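Local coordinates for uncharacterized protein (Cytophaga hutchinsonii, PDB 3OMT) that is uncharacterized but, as a putative Xre-family antitoxin with a helix-turn-helix fold, probably binds DNA as part of a toxin-antitoxin system, at residues E6-A18 and S39-E51. Numbering follows the deposited sequence. Where two conformers were deposited one is given.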
loop_
_atom_site.group_PDB
_atom_site.type_symbol
_atom_site.label_atom_id
_atom_site.label_comp_id
_atom_site.label_asym_id
_atom_site.label_seq_id
_atom_site.Cartn_x
_atom_site.Cartn_y
_atom_site.Cartn_z
ATOM N N GLU A 6 -6.772 11.610 11.101
ATOM C CA GLU A 6 -6.660 11.086 12.450
ATOM C C GLU A 6 -6.372 9.593 12.335
ATOM O O GLU A 6 -6.229 8.935 13.340
ATOM C CB GLU A 6 -7.964 11.280 13.214
ATOM C CG GLU A 6 -8.250 12.706 13.600
ATOM C CD GLU A 6 -9.594 12.789 14.285
ATOM O OE1 GLU A 6 -9.560 12.824 15.512
ATOM O OE2 GLU A 6 -10.653 12.727 13.604
ATOM N N ARG A 7 -6.333 9.076 11.109
ATOM C CA ARG A 7 -6.151 7.620 10.914
ATOM C C ARG A 7 -4.877 7.097 11.567
ATOM O O ARG A 7 -3.787 7.669 11.389
ATOM C CB ARG A 7 -6.107 7.268 9.421
ATOM C CG ARG A 7 -5.917 5.801 9.112
ATOM C CD ARG A 7 -5.942 5.520 7.629
ATOM N NE ARG A 7 -7.269 5.737 7.047
ATOM C CZ ARG A 7 -8.212 4.804 6.984
ATOM N NH1 ARG A 7 -7.977 3.608 7.496
ATOM N NH2 ARG A 7 -9.386 5.064 6.416
ATOM N N LYS A 8 -5.039 6.000 12.302
ATOM C CA LYS A 8 -3.926 5.270 12.896
ATOM C C LYS A 8 -3.754 3.875 12.312
ATOM O O LYS A 8 -2.655 3.295 12.403
ATOM C CB LYS A 8 -4.129 5.144 14.383
ATOM C CG LYS A 8 -4.093 6.486 15.081
ATOM C CD LYS A 8 -4.290 6.288 16.558
ATOM C CE LYS A 8 -4.454 7.612 17.242
ATOM N NZ LYS A 8 -3.246 8.495 17.129
ATOM N N ILE A 9 -4.817 3.336 11.731
ATOM C CA ILE A 9 -4.845 1.991 11.214
ATOM C C ILE A 9 -4.823 2.000 9.691
ATOM O O ILE A 9 -5.731 2.515 9.067
ATOM C CB ILE A 9 -6.090 1.211 11.723
ATOM C CG1 ILE A 9 -6.111 1.154 13.268
ATOM C CG2 ILE A 9 -6.082 -0.218 11.094
ATOM C CD1 ILE A 9 -4.825 0.521 13.889
ATOM N N PHE A 10 -3.786 1.399 9.109
ATOM C CA PHE A 10 -3.555 1.378 7.673
ATOM C C PHE A 10 -3.477 -0.044 7.144
ATOM O O PHE A 10 -3.972 -0.329 6.029
ATOM C CB PHE A 10 -2.253 2.114 7.318
ATOM C CG PHE A 10 -2.250 3.564 7.692
ATOM C CD1 PHE A 10 -2.547 4.534 6.757
ATOM C CD2 PHE A 10 -1.911 3.940 8.976
ATOM C CE1 PHE A 10 -2.539 5.875 7.111
ATOM C CE2 PHE A 10 -1.824 5.282 9.337
ATOM C CZ PHE A 10 -2.184 6.250 8.409
ATOM N N ASN A 11 -2.870 -0.951 7.904
ATOM C CA ASN A 11 -2.737 -2.323 7.461
ATOM C C ASN A 11 -3.542 -3.245 8.354
ATOM O O ASN A 11 -3.860 -2.915 9.510
ATOM C CB ASN A 11 -1.241 -2.733 7.296
ATOM C CG ASN A 11 -0.567 -3.095 8.608
ATOM O OD1 ASN A 11 -0.923 -4.108 9.230
ATOM N ND2 ASN A 11 0.406 -2.270 9.051
ATOM N N ARG A 12 -3.837 -4.411 7.817
ATOM C CA ARG A 12 -4.424 -5.491 8.588
ATOM C C ARG A 12 -3.570 -6.783 8.550
ATOM O O ARG A 12 -4.099 -7.924 8.554
ATOM C CB ARG A 12 -5.860 -5.718 8.190
ATOM C CG ARG A 12 -6.088 -5.972 6.763
ATOM C CD ARG A 12 -7.593 -6.138 6.391
ATOM N NE ARG A 12 -8.256 -7.243 7.081
ATOM C CZ ARG A 12 -8.271 -8.512 6.664
ATOM N NH1 ARG A 12 -7.663 -8.834 5.551
ATOM N NH2 ARG A 12 -8.944 -9.459 7.345
ATOM N N LEU A 13 -2.255 -6.593 8.627
ATOM C CA LEU A 13 -1.325 -7.711 8.643
ATOM C C LEU A 13 -1.568 -8.671 9.794
ATOM O O LEU A 13 -1.578 -9.886 9.589
ATOM C CB LEU A 13 0.100 -7.222 8.665
ATOM C CG LEU A 13 1.177 -8.314 8.715
ATOM C CD1 LEU A 13 1.067 -9.296 7.531
ATOM C CD2 LEU A 13 2.565 -7.613 8.752
ATOM N N LYS A 14 -1.815 -8.140 10.984
ATOM C CA LYS A 14 -2.040 -8.980 12.160
ATOM C C LYS A 14 -3.201 -9.937 11.867
ATOM O O LYS A 14 -3.123 -11.121 12.152
ATOM C CB LYS A 14 -2.327 -8.139 13.402
ATOM C CG LYS A 14 -2.555 -8.957 14.659
ATOM C CD LYS A 14 -2.818 -8.044 15.878
ATOM C CE LYS A 14 -3.095 -8.847 17.156
ATOM N NZ LYS A 14 -2.685 -8.079 18.364
ATOM N N SER A 15 -4.287 -9.397 11.313
ATOM C CA SER A 15 -5.456 -10.221 10.982
ATOM C C SER A 15 -5.148 -11.285 9.952
ATOM O O SER A 15 -5.635 -12.414 10.067
ATOM C CB SER A 15 -6.605 -9.392 10.495
ATOM O OG SER A 15 -7.152 -8.648 11.555
ATOM N N VAL A 16 -4.403 -10.918 8.897
ATOM C CA VAL A 16 -4.103 -11.883 7.821
ATOM C C VAL A 16 -3.190 -12.979 8.366
ATOM O O VAL A 16 -3.361 -14.157 8.045
ATOM C CB VAL A 16 -3.563 -11.214 6.551
ATOM C CG1 VAL A 16 -3.232 -12.228 5.468
ATOM C CG2 VAL A 16 -4.618 -10.232 5.989
ATOM N N LEU A 17 -2.208 -12.614 9.176
ATOM C CA LEU A 17 -1.359 -13.629 9.785
ATOM C C LEU A 17 -2.226 -14.596 10.630
ATOM O O LEU A 17 -2.059 -15.812 10.562
ATOM C CB LEU A 17 -0.311 -12.995 10.677
ATOM C CG LEU A 17 0.832 -12.263 10.056
ATOM C CD1 LEU A 17 1.586 -11.476 11.064
ATOM C CD2 LEU A 17 1.772 -13.258 9.245
ATOM N N ALA A 18 -3.180 -14.078 11.381
ATOM C CA ALA A 18 -4.084 -14.929 12.150
ATOM C C ALA A 18 -4.950 -15.834 11.250
ATOM O O ALA A 18 -5.105 -17.030 11.526
ATOM C CB ALA A 18 -4.944 -14.114 13.109
ATOM N N SER A 39 7.224 -6.497 14.024
ATOM C CA SER A 39 6.340 -6.186 15.123
ATOM C C SER A 39 5.611 -4.848 14.933
ATOM O O SER A 39 4.393 -4.750 15.186
ATOM C CB SER A 39 7.127 -6.160 16.440
ATOM O OG SER A 39 6.234 -5.930 17.518
ATOM N N LYS A 40 6.347 -3.837 14.488
ATOM C CA LYS A 40 5.803 -2.498 14.337
ATOM C C LYS A 40 4.847 -2.441 13.139
ATOM O O LYS A 40 3.910 -1.641 13.122
ATOM C CB LYS A 40 6.947 -1.494 14.205
ATOM C CG LYS A 40 7.595 -1.321 15.564
ATOM C CD LYS A 40 8.559 -0.181 15.631
ATOM C CE LYS A 40 9.174 -0.086 17.026
ATOM N NZ LYS A 40 8.178 0.168 18.120
ATOM N N TRP A 41 5.071 -3.290 12.137
ATOM C CA TRP A 41 4.054 -3.377 11.086
ATOM C C TRP A 41 2.721 -3.846 11.732
ATOM O O TRP A 41 1.632 -3.297 11.482
ATOM C CB TRP A 41 4.399 -4.392 10.007
ATOM C CG TRP A 41 5.604 -4.128 9.194
ATOM C CD1 TRP A 41 6.245 -2.932 8.998
ATOM C CD2 TRP A 41 6.320 -5.098 8.435
ATOM N NE1 TRP A 41 7.324 -3.111 8.149
ATOM C CE2 TRP A 41 7.401 -4.429 7.808
ATOM C CE3 TRP A 41 6.168 -6.486 8.237
ATOM C CZ2 TRP A 41 8.330 -5.091 6.998
ATOM C CZ3 TRP A 41 7.114 -7.138 7.394
ATOM C CH2 TRP A 41 8.168 -6.424 6.795
ATOM N N CYS A 42 2.798 -4.916 12.508
ATOM C CA CYS A 42 1.589 -5.544 13.014
ATOM C C CYS A 42 0.804 -4.638 13.964
ATOM O O CYS A 42 -0.438 -4.666 13.986
ATOM C CB CYS A 42 1.934 -6.879 13.697
ATOM S SG CYS A 42 2.380 -8.138 12.482
ATOM N N THR A 43 1.505 -3.786 14.696
ATOM C CA THR A 43 0.835 -2.827 15.567
ATOM C C THR A 43 0.480 -1.491 14.888
ATOM O O THR A 43 -0.009 -0.548 15.553
ATOM C CB THR A 43 1.636 -2.565 16.843
ATOM O OG1 THR A 43 2.940 -2.123 16.494
ATOM C CG2 THR A 43 1.763 -3.823 17.677
ATOM N N ASN A 44 0.701 -1.392 13.580
ATOM C CA ASN A 44 0.439 -0.189 12.818
ATOM C C ASN A 44 1.238 1.003 13.318
ATOM O O ASN A 44 0.840 2.156 13.138
ATOM C CB ASN A 44 -1.080 0.126 12.752
ATOM C CG ASN A 44 -1.752 -0.556 11.575
ATOM O OD1 ASN A 44 -1.653 -0.068 10.449
ATOM N ND2 ASN A 44 -2.404 -1.724 11.827
ATOM N N ASP A 45 2.399 0.705 13.901
ATOM C CA ASP A 45 3.339 1.771 14.274
ATOM C C ASP A 45 4.217 2.240 13.148
ATOM O O ASP A 45 4.526 3.433 13.068
ATOM C CB ASP A 45 4.131 1.318 15.459
ATOM C CG ASP A 45 3.290 1.319 16.735
ATOM O OD1 ASP A 45 2.796 2.401 17.127
ATOM O OD2 ASP A 45 3.144 0.274 17.379
ATOM N N VAL A 46 4.643 1.318 12.283
ATOM C CA VAL A 46 5.445 1.643 11.124
ATOM C C VAL A 46 4.813 0.848 9.982
ATOM O O VAL A 46 4.466 -0.336 10.148
ATOM C CB VAL A 46 6.910 1.191 11.286
ATOM C CG1 VAL A 46 7.715 1.435 9.957
ATOM C CG2 VAL A 46 7.558 1.926 12.431
ATOM N N GLN A 47 4.643 1.480 8.836
ATOM C CA GLN A 47 4.063 0.802 7.699
ATOM C C GLN A 47 5.148 0.253 6.787
ATOM O O GLN A 47 6.162 0.919 6.524
ATOM C CB GLN A 47 3.132 1.716 6.872
ATOM C CG GLN A 47 2.037 2.353 7.696
ATOM C CD GLN A 47 1.162 1.280 8.334
ATOM O OE1 GLN A 47 0.936 0.237 7.733
ATOM N NE2 GLN A 47 0.678 1.533 9.548
ATOM N N PRO A 48 4.928 -0.944 6.266
ATOM C CA PRO A 48 5.835 -1.438 5.222
ATOM C C PRO A 48 5.691 -0.617 3.948
ATOM O O PRO A 48 4.656 -0.023 3.736
ATOM C CB PRO A 48 5.350 -2.868 4.975
ATOM C CG PRO A 48 4.046 -2.941 5.584
ATOM C CD PRO A 48 3.754 -1.802 6.455
ATOM N N SER A 49 6.749 -0.583 3.123
ATOM C CA SER A 49 6.637 -0.045 1.787
ATOM C C SER A 49 5.669 -0.867 0.937
ATOM O O SER A 49 5.371 -2.020 1.224
ATOM C CB SER A 49 7.985 -0.063 1.072
ATOM O OG SER A 49 8.442 -1.381 0.840
ATOM N N LEU A 50 5.223 -0.281 -0.155
ATOM C CA LEU A 50 4.332 -1.012 -1.032
ATOM C C LEU A 50 5.050 -2.232 -1.599
ATOM O O LEU A 50 4.468 -3.328 -1.632
ATOM C CB LEU A 50 3.772 -0.128 -2.130
ATOM C CG LEU A 50 2.801 -0.811 -3.072
ATOM C CD1 LEU A 50 1.573 -1.295 -2.257
ATOM C CD2 LEU A 50 2.350 0.216 -4.134
ATOM N N GLU A 51 6.323 -2.090 -1.976
ATOM C CA GLU A 51 7.072 -3.270 -2.474
ATOM C C GLU A 51 7.157 -4.379 -1.422
ATOM O O GLU A 51 6.937 -5.552 -1.742
ATOM C CB GLU A 51 8.458 -2.890 -2.954
ATOM C CG GLU A 51 8.439 -1.847 -4.052
ATOM C CD GLU A 51 8.581 -0.375 -3.595
ATOM O OE1 GLU A 51 8.016 0.066 -2.528
ATOM O OE2 GLU A 51 9.232 0.359 -4.388
HETATM O O HOH W 1 -0.504 4.696 13.023
HETATM O O HOH W 2 -1.814 -5.220 11.621
#
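Asn-44 meets the chain that leads into helix 13-20 with every part of its side chain. Its CB lies 3.6 Å from Lys-8 O and also packs on Ile-9 CD1. Beyond CG, Asn-44 OD1 accepts from two successive backbone amides: Asn-11 N, 3.0 Å away, comes in the carbonyl plane on a lone pair, whereas Phe-10 N, at 2.9 Å, stands above that plane. Gln-47 NE2 is the third donor to OD1. The other branch, Asn-44 ND2, returns a nearly straight bond of 3.0 Å to Asn-11 O, with the acceptor in its amide plane. Asn-44, with positive phi (60°), is the C-prime residue of the Schellman motif that ends helix 35-42.

With chi1 at 80°, the Asn-11 amide runs antiparallel beside that of Asn-44, and Asn-11 ND2 spends its two hydrogens on Trp-41 O and Gln-47 OE1, each at 2.9 Å. Asn-11 OD1 closes an Asx turn with Leu-13 N and takes a water shared with Cys-42 O. Farther along, Cys-42 SG packs against Leu-17 CD1 (3.7 Å) and Leu-13 CD2.

Phe-10 also meets Phe-54 of the second subunit edge to face. Both asparagine amides are held through OD1 and ND2 alike, so neither can flip without losing bonds, and together they tie the start of helix 13-20 to the end of helix 35-42.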